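Pseudoalteromonas arctica PAMC 21717 (PDB 5YL7) is a cold-active, calcium-binding serine protease of the subtilase family that hydrolyses peptide bonds in proteins. Local coordinates at residues A[168-173]-A[210-215]; A[218-223]-A[237-242]; A[312-317]-A[324-329]. All blocks are in the same frame, centred on the assembly; numbering follows the deposited sequence.

Contact 1: residues A[168-173]-A[210-215]; sequences INMSLG and YNPGNC
Gly173 and Asn211 are the closest pair of this contact, their CA atoms 5.4 Å apart, where the chain leaving strand 167-170 meets the short strand 210-211. In the subtilisin-like fold the Ser-Leu-Gly sequence after this central parallel strand typically lines the S1 specificity pocket, and residues 171-173 are consistent with that role. Asn211 O lies just 3.0 Å from Gly173 CA, an approach allowed by the bare alpha carbon. Pro212, preceded by a cis peptide bond, carries most of the packing. Leu172 CD1 meets its CD at 3.9 Å, with CG close by, the two side chains crossing at about a right angle. Leu172 has CG between its backbone N and carbonyl carbon (chi1 64°), which brings CD1 round to the proline. From strand 167-170, Met170 SD reaches Pro212 CG at 4.2 Å; the Met170 side chain also packs on Ile143 and Ile147 of helix 140-150. Pro212 also opens a type I turn, closed by Cys215 N donating to Pro212 O, and the Cys215-Cys178 disulfide ties it down. A water molecule bridges the segments, donating to Leu172 O at 3.0 Å and accepting from Gly213 N at 3.2 Å.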
loop_
_atom_site.group_PDB
_atom_site.type_symbol
_atom_site.label_atom_id
_atom_site.label_comp_id
_atom_site.label_asym_id
_atom_site.label_seq_id
_atom_site.Cartn_x
_atom_site.Cartn_y
_atom_site.Cartn_z
ATOM N N ILE A 168 7.415 0.847 4.710
ATOM C CA ILE A 168 7.202 -0.070 3.559
ATOM C C ILE A 168 5.745 -0.380 3.528
ATOM O O ILE A 168 5.122 -0.741 4.556
ATOM C CB ILE A 168 8.028 -1.326 3.713
ATOM C CG1 ILE A 168 9.520 -1.028 3.339
ATOM C CG2 ILE A 168 7.506 -2.487 2.940
ATOM C CD1 ILE A 168 10.461 -2.090 3.815
ATOM N N ASN A 169 5.162 -0.336 2.337
ATOM C CA ASN A 169 3.813 -0.874 2.046
ATOM C C ASN A 169 3.904 -2.084 1.175
ATOM O O ASN A 169 4.510 -2.041 0.090
ATOM C CB ASN A 169 2.946 0.221 1.377
ATOM C CG ASN A 169 1.530 -0.225 1.211
ATOM O OD1 ASN A 169 0.701 -0.027 2.098
ATOM N ND2 ASN A 169 1.227 -0.927 0.077
ATOM N N MET A 170 3.310 -3.190 1.605
ATOM C CA MET A 170 3.197 -4.421 0.808
ATOM C C MET A 170 1.753 -4.765 0.702
ATOM O O MET A 170 1.113 -5.487 1.513
ATOM C CB MET A 170 3.936 -5.633 1.428
ATOM C CG MET A 170 5.459 -5.460 1.196
ATOM S SD MET A 170 6.373 -7.015 1.554
ATOM C CE MET A 170 6.342 -6.452 2.893
ATOM N N SER A 171 1.157 -4.393 -0.438
ATOM C CA SER A 171 -0.242 -4.721 -0.824
ATOM C C SER A 171 -0.185 -5.968 -1.662
ATOM O O SER A 171 -0.457 -5.950 -2.887
ATOM C CB SER A 171 -0.821 -3.553 -1.570
ATOM O OG SER A 171 -1.149 -2.506 -0.701
ATOM N N LEU A 172 0.237 -7.074 -1.098
ATOM C CA LEU A 172 0.527 -8.338 -1.807
ATOM C C LEU A 172 0.508 -9.470 -0.856
ATOM O O LEU A 172 0.576 -9.254 0.389
ATOM C CB LEU A 172 1.875 -8.208 -2.579
ATOM C CG LEU A 172 3.114 -7.996 -1.688
ATOM C CD1 LEU A 172 3.617 -9.296 -1.008
ATOM C CD2 LEU A 172 4.299 -7.415 -2.434
ATOM N N GLY A 173 0.377 -10.661 -1.355
ATOM C CA GLY A 173 0.507 -11.834 -0.489
ATOM C C GLY A 173 0.080 -13.106 -1.142
ATOM O O GLY A 173 -0.188 -13.169 -2.350
ATOM N N TYR A 210 -2.054 -16.550 5.834
ATOM C CA TYR A 210 -1.787 -15.725 4.690
ATOM C C TYR A 210 -0.542 -14.841 4.954
ATOM O O TYR A 210 -0.503 -14.171 5.986
ATOM C CB TYR A 210 -2.999 -14.890 4.257
ATOM C CG TYR A 210 -4.144 -15.769 3.835
ATOM C CD1 TYR A 210 -4.188 -16.310 2.551
ATOM C CD2 TYR A 210 -5.037 -16.252 4.727
ATOM C CE1 TYR A 210 -5.207 -17.204 2.235
ATOM C CE2 TYR A 210 -6.055 -17.182 4.415
ATOM C CZ TYR A 210 -6.080 -17.574 3.121
ATOM O OH TYR A 210 -7.119 -18.463 2.716
ATOM N N ASN A 211 0.404 -14.923 4.075
ATOM C CA ASN A 211 1.684 -14.223 4.196
ATOM C C ASN A 211 1.753 -13.043 3.234
ATOM O O ASN A 211 1.089 -13.131 2.155
ATOM C CB ASN A 211 2.884 -15.230 3.962
ATOM C CG ASN A 211 2.890 -15.840 2.615
ATOM O OD1 ASN A 211 3.304 -15.230 1.643
ATOM N ND2 ASN A 211 2.333 -17.013 2.514
ATOM N N PRO A 212 2.564 -12.041 3.412
ATOM C CA PRO A 212 3.424 -11.852 4.589
ATOM C C PRO A 212 2.722 -11.197 5.756
ATOM O O PRO A 212 3.375 -10.897 6.771
ATOM C CB PRO A 212 4.543 -10.960 4.034
ATOM C CG PRO A 212 3.850 -10.132 2.951
ATOM C CD PRO A 212 2.865 -11.085 2.326
ATOM N N GLY A 213 1.402 -11.058 5.745
ATOM C CA GLY A 213 0.752 -10.472 6.858
ATOM C C GLY A 213 0.862 -11.204 8.156
ATOM O O GLY A 213 0.774 -10.658 9.245
ATOM N N ASN A 214 1.056 -12.547 8.055
ATOM C CA ASN A 214 1.296 -13.433 9.187
ATOM C C ASN A 214 2.735 -13.460 9.637
ATOM O O ASN A 214 3.043 -14.176 10.607
ATOM C CB ASN A 214 0.746 -14.830 8.886
ATOM C CG ASN A 214 1.466 -15.527 7.780
ATOM O OD1 ASN A 214 2.399 -14.993 7.184
ATOM N ND2 ASN A 214 1.032 -16.778 7.466
ATOM N N CYS A 215 3.606 -12.649 9.064
ATOM C CA CYS A 215 4.980 -12.547 9.578
ATOM C C CYS A 215 4.920 -11.773 10.872
ATOM O O CYS A 215 3.947 -11.113 11.280
ATOM C CB CYS A 215 5.816 -11.828 8.582
ATOM S SG CYS A 215 5.996 -12.676 6.995
HETATM O O HOH W 1 -0.147 -10.514 2.973
#

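Contact 2: residues A[218-223]-A[237-242]; sequences VVNVAS and GSNIDV. With CA (calcium ion), chain F.
Val218 O and the Asp241 carboxylate meet at a calcium ion, with metal bonds of 2.3 Å from Val218 O and 2.4 Å from Asp241 OD2. Asp241 OD1 also binds, at a longer 2.8 Å, so the aspartate is bidentate; Glu307 and several water molecules, two of them too close together to coexist, supply the other ligands. Asn220 N donates to the anti lone pair of Asp241 OD2 at 2.8 Å, nearly straight (169°). In return Asp241 N donates to Asn220 O at 2.9 Å, so both polar backbone atoms of Asn220 fix the metal ligand. Lys311 NZ bonds to Asp241 OD1 and probably offsets part of its charge. The ion lies where the last two strands of the subtilisin-like parallel sheet begin; farther along them Val221 and Val242 form a parallel bridge, and Ala222 N donates to Val242 O at 3.0 Å. Farther out, Asn220 has CG anti to the backbone N (chi1 -164°), and ND2 donates to Asn239 OD1 at 3.0 Å from above the carbonyl plane in a bent bond (137°); Asn239 OD1 is also bonded to Ser207 OG. Val242 CG2 packs on Val221 CG2, and Ala222 CB rests 3.7 Å from Ile240 CG2.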
loop_
_atom_site.group_PDB
_atom_site.type_symbol
_atom_site.label_atom_id
_atom_site.label_comp_id
_atom_site.label_asym_id
_atom_site.label_seq_id
_atom_site.Cartn_x
_atom_site.Cartn_y
_atom_site.Cartn_z
ATOM N N VAL A 218 5.106 -6.817 11.924
ATOM C CA VAL A 218 4.454 -6.072 10.843
ATOM C C VAL A 218 3.175 -5.520 11.323
ATOM O O VAL A 218 2.567 -6.003 12.276
ATOM C CB VAL A 218 4.243 -6.963 9.590
ATOM C CG1 VAL A 218 5.550 -7.624 9.135
ATOM C CG2 VAL A 218 3.196 -8.015 9.767
ATOM N N VAL A 219 2.683 -4.519 10.598
ATOM C CA VAL A 219 1.330 -3.963 10.833
ATOM C C VAL A 219 0.424 -4.598 9.770
ATOM O O VAL A 219 0.488 -4.228 8.587
ATOM C CB VAL A 219 1.301 -2.446 10.718
ATOM C CG1 VAL A 219 -0.046 -1.902 11.027
ATOM C CG2 VAL A 219 2.391 -1.800 11.599
ATOM N N ASN A 220 -0.396 -5.560 10.184
ATOM C CA ASN A 220 -1.255 -6.315 9.274
ATOM C C ASN A 220 -2.632 -5.713 9.295
ATOM O O ASN A 220 -3.218 -5.450 10.378
ATOM C CB ASN A 220 -1.312 -7.799 9.676
ATOM C CG ASN A 220 -1.844 -8.652 8.566
ATOM O OD1 ASN A 220 -1.749 -8.348 7.410
ATOM N ND2 ASN A 220 -2.401 -9.838 8.959
ATOM N N VAL A 221 -3.143 -5.421 8.100
ATOM C CA VAL A 221 -4.305 -4.511 7.935
ATOM C C VAL A 221 -5.466 -5.248 7.275
ATOM O O VAL A 221 -5.359 -5.765 6.158
ATOM C CB VAL A 221 -3.890 -3.333 7.061
ATOM C CG1 VAL A 221 -5.060 -2.355 6.886
ATOM C CG2 VAL A 221 -2.699 -2.605 7.667
ATOM N N ALA A 222 -6.600 -5.219 8.009
ATOM C CA ALA A 222 -7.914 -5.690 7.472
ATOM C C ALA A 222 -8.593 -4.519 6.790
ATOM O O ALA A 222 -8.319 -3.345 7.005
ATOM C CB ALA A 222 -8.764 -6.248 8.589
ATOM N N SER A 223 -9.582 -4.839 5.935
ATOM C CA SER A 223 -10.304 -3.866 5.168
ATOM C C SER A 223 -11.728 -3.646 5.633
ATOM O O SER A 223 -12.440 -4.687 5.838
ATOM C CB SER A 223 -10.371 -4.292 3.729
ATOM O OG SER A 223 -11.205 -3.405 2.979
ATOM N N GLY A 237 -8.664 -12.115 11.909
ATOM C CA GLY A 237 -8.018 -13.032 12.889
ATOM C C GLY A 237 -7.200 -12.299 13.864
ATOM O O GLY A 237 -7.111 -11.038 13.848
ATOM N N SER A 238 -6.543 -13.066 14.741
ATOM C CA SER A 238 -5.808 -12.477 15.811
ATOM C C SER A 238 -4.597 -11.637 15.405
ATOM O O SER A 238 -4.293 -10.677 16.111
ATOM C CB SER A 238 -5.292 -13.605 16.770
ATOM O OG SER A 238 -6.348 -14.445 17.173
ATOM N N ASN A 239 -3.999 -11.930 14.267
ATOM C CA ASN A 239 -2.855 -11.188 13.859
ATOM C C ASN A 239 -3.207 -9.910 13.095
ATOM O O ASN A 239 -2.312 -9.144 12.736
ATOM C CB ASN A 239 -1.857 -12.019 13.070
ATOM C CG ASN A 239 -2.293 -12.398 11.714
ATOM O OD1 ASN A 239 -3.184 -11.722 11.122
ATOM N ND2 ASN A 239 -1.709 -13.385 11.080
ATOM N N ILE A 240 -4.470 -9.567 12.945
ATOM C CA ILE A 240 -4.824 -8.226 12.369
ATOM C C ILE A 240 -4.513 -7.242 13.461
ATOM O O ILE A 240 -4.933 -7.389 14.646
ATOM C CB ILE A 240 -6.306 -8.150 12.033
ATOM C CG1 ILE A 240 -6.693 -9.212 10.932
ATOM C CG2 ILE A 240 -6.629 -6.746 11.521
ATOM C CD1 ILE A 240 -6.073 -9.121 9.643
ATOM N N ASP A 241 -3.784 -6.174 13.076
ATOM C CA ASP A 241 -3.496 -5.115 14.019
ATOM C C ASP A 241 -4.507 -4.043 14.025
ATOM O O ASP A 241 -4.961 -3.520 15.087
ATOM C CB ASP A 241 -2.120 -4.529 13.681
ATOM C CG ASP A 241 -1.030 -5.548 13.888
ATOM O OD1 ASP A 241 -0.907 -6.054 15.072
ATOM O OD2 ASP A 241 -0.245 -5.898 12.981
ATOM N N VAL A 242 -4.923 -3.578 12.832
ATOM C CA VAL A 242 -5.875 -2.468 12.604
ATOM C C VAL A 242 -6.647 -2.729 11.330
ATOM O O VAL A 242 -6.261 -3.584 10.529
ATOM C CB VAL A 242 -5.155 -1.102 12.483
ATOM C CG1 VAL A 242 -4.350 -0.764 13.745
ATOM C CG2 VAL A 242 -4.250 -1.072 11.260
HETATM CA CA CA F . 1.602 -6.841 14.211
HETATM O O HOH W 2 3.013 -8.783 13.391
HETATM O O HOH W 3 0.243 -8.787 13.600
HETATM O O HOH W 4 -0.508 -8.382 15.392
HETATM O O HOH W 5 1.505 -7.693 16.433
HETATM O O HOH W 6 4.004 -6.588 14.953
#

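Contact 3: residues A[312-317]-A[324-329]; sequences STTRSF and CGTGIV
Arg315 and Ile328 pair through reciprocal backbone bonds: Arg315 N donates to Ile328 O at 2.9 Å, almost straight at 170°, and Ile328 N returns to Arg315 O at 3.0 Å. They form one isolated antiparallel bridge, of the hydrogen-bonded kind, in the loop that links helix 303-312 to helix 331-338 at the C-terminal end of the subtilisin-like fold. Beside it, Thr314 OG1 donates to Thr326 OG1 at 2.8 Å, the two threonines crossing at about a right angle; Thr326 OG1 is bonded in turn to Lys311 O, so the hydroxyl pair runs on to the end of helix 303-312. A water lying at the guanidinium edge, in its plane, accepts from Arg315 NE at 2.7 Å and donates to Val329 O, while Arg315 NH1 is held by Gly20 O and Ala18 O. These partners fix the guanidinium flat over Ile328, whose CD1 lies 3.5 Å from the guanidinium plane, offset toward its rim. Ile328 is thereby wedged between two flat groups, because its CG1 faces Phe317 on the other flank, 3.6 Å from CD1 of the ring. With CG anti to the carbonyl carbon (chi1 -65°), Phe317 is laid back across the 324-328 backbone. Ile328 N sits over one ring face, Gly327 CA approaches obliquely near CE2 and CZ, and Gly325 O comes to the edge. Cys324, disulfide-bonded to Cys321, closes the far end of the ring: CB touches Phe317 CZ at 3.4 Å, and SG stands obliquely 5.2 Å from the ring centroid.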
loop_
_atom_site.group_PDB
_atom_site.type_symbol
_atom_site.label_atom_id
_atom_site.label_comp_id
_atom_site.label_asym_id
_atom_site.label_seq_id
_atom_site.Cartn_x
_atom_site.Cartn_y
_atom_site.Cartn_z
ATOM N N SER A 312 -3.120 1.960 18.994
ATOM C CA SER A 312 -3.682 2.492 20.251
ATOM C C SER A 312 -4.637 3.618 20.031
ATOM O O SER A 312 -5.309 4.023 20.984
ATOM C CB SER A 312 -2.556 2.915 21.188
ATOM O OG SER A 312 -1.593 1.924 21.472
ATOM N N THR A 313 -4.704 4.206 18.841
ATOM C CA THR A 313 -5.517 5.377 18.536
ATOM C C THR A 313 -6.654 5.127 17.588
ATOM O O THR A 313 -7.266 6.050 17.092
ATOM C CB THR A 313 -4.644 6.552 18.032
ATOM O OG1 THR A 313 -4.056 6.160 16.784
ATOM C CG2 THR A 313 -3.565 6.913 19.026
ATOM N N THR A 314 -6.948 3.859 17.299
ATOM C CA THR A 314 -8.020 3.548 16.369
ATOM C C THR A 314 -9.407 3.959 16.997
ATOM O O THR A 314 -9.535 4.079 18.237
ATOM C CB THR A 314 -8.088 2.067 16.026
ATOM O OG1 THR A 314 -8.187 1.311 17.249
ATOM C CG2 THR A 314 -6.941 1.589 15.253
ATOM N N ARG A 315 -10.343 4.100 16.136
ATOM C CA ARG A 315 -11.726 4.430 16.511
ATOM C C ARG A 315 -12.593 3.222 16.322
ATOM O O ARG A 315 -12.225 2.201 15.740
ATOM C CB ARG A 315 -12.254 5.613 15.684
ATOM C CG ARG A 315 -12.598 5.276 14.208
ATOM C CD ARG A 315 -13.087 6.369 13.393
ATOM N NE ARG A 315 -13.219 5.889 12.055
ATOM C CZ ARG A 315 -14.234 5.414 11.423
ATOM N NH1 ARG A 315 -14.204 5.351 10.104
ATOM N NH2 ARG A 315 -15.363 4.936 11.983
ATOM N N SER A 316 -13.812 3.266 16.902
ATOM C CA SER A 316 -14.744 2.180 16.897
ATOM C C SER A 316 -15.228 1.814 15.509
ATOM O O SER A 316 -15.362 2.673 14.644
ATOM C CB SER A 316 -15.981 2.471 17.788
ATOM O OG SER A 316 -15.607 2.648 19.166
ATOM N N PHE A 317 -15.616 0.570 15.393
ATOM C CA PHE A 317 -16.302 0.099 14.207
ATOM C C PHE A 317 -17.814 0.446 14.262
ATOM O O PHE A 317 -18.440 -0.005 15.214
ATOM C CB PHE A 317 -16.155 -1.405 14.039
ATOM C CG PHE A 317 -14.755 -1.887 13.788
ATOM C CD1 PHE A 317 -14.155 -1.735 12.555
ATOM C CD2 PHE A 317 -14.070 -2.507 14.809
ATOM C CE1 PHE A 317 -12.869 -2.206 12.399
ATOM C CE2 PHE A 317 -12.766 -2.936 14.637
ATOM C CZ PHE A 317 -12.199 -2.794 13.447
ATOM N N CYS A 324 -10.873 -7.763 13.539
ATOM C CA CYS A 324 -10.400 -6.752 12.612
ATOM C C CYS A 324 -9.394 -5.841 13.293
ATOM O O CYS A 324 -9.199 -4.655 12.864
ATOM C CB CYS A 324 -11.518 -5.898 12.116
ATOM S SG CYS A 324 -12.669 -6.743 11.018
ATOM N N GLY A 325 -8.666 -6.297 14.304
ATOM C CA GLY A 325 -7.716 -5.489 15.001
ATOM C C GLY A 325 -8.423 -4.573 15.959
ATOM O O GLY A 325 -9.575 -4.765 16.337
ATOM N N THR A 326 -7.739 -3.514 16.388
ATOM C CA THR A 326 -8.244 -2.728 17.515
ATOM C C THR A 326 -9.324 -1.801 17.108
ATOM O O THR A 326 -9.982 -1.202 18.025
ATOM C CB THR A 326 -7.110 -1.946 18.205
ATOM O OG1 THR A 326 -6.626 -0.962 17.291
ATOM C CG2 THR A 326 -6.013 -2.836 18.660
ATOM N N GLY A 327 -9.495 -1.488 15.823
ATOM C CA GLY A 327 -10.415 -0.450 15.366
ATOM C C GLY A 327 -10.018 0.006 13.977
ATOM O O GLY A 327 -9.112 -0.618 13.376
ATOM N N ILE A 328 -10.676 1.038 13.496
ATOM C CA ILE A 328 -10.317 1.675 12.218
ATOM C C ILE A 328 -9.288 2.750 12.511
ATOM O O ILE A 328 -9.452 3.579 13.412
ATOM C CB ILE A 328 -11.540 2.272 11.535
ATOM C CG1 ILE A 328 -12.571 1.183 11.220
ATOM C CG2 ILE A 328 -11.173 3.094 10.270
ATOM C CD1 ILE A 328 -13.940 1.684 10.860
ATOM N N VAL A 329 -8.194 2.766 11.759
ATOM C CA VAL A 329 -7.168 3.820 11.914
ATOM C C VAL A 329 -7.800 5.217 11.821
ATOM O O VAL A 329 -8.600 5.446 10.919
ATOM C CB VAL A 329 -6.033 3.601 10.867
ATOM C CG1 VAL A 329 -5.116 4.823 10.781
ATOM C CG2 VAL A 329 -5.291 2.353 11.206
HETATM O O HOH W 7 -10.898 6.949 11.030
#

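How the contacts relate
The three contacts follow one another along the chain and step outward across the subtilisin-like fold. Centres of contacts 1 and 2 are about 10 Å apart, as are those of contacts 2 and 3, whereas contacts 1 and 3 are about 19 Å apart and do not touch. Contact 1 starts from strand 167-170, which strand 195-199 separates from strand 219-224 of contact 2; strand 242-245 then ends the sheet. Gly213 O packs near Asn220 ND2 where contacts 1 and 2 meet. Contact 3 flanks the last strand: Asp241 O and Thr326 N, 3.1 Å apart, probably hydrogen-bond, and Gly327 and Val329 bond to Ala243. The loop before the last helix is thus bonded along the outermost strand 242-245, beside the calcium site.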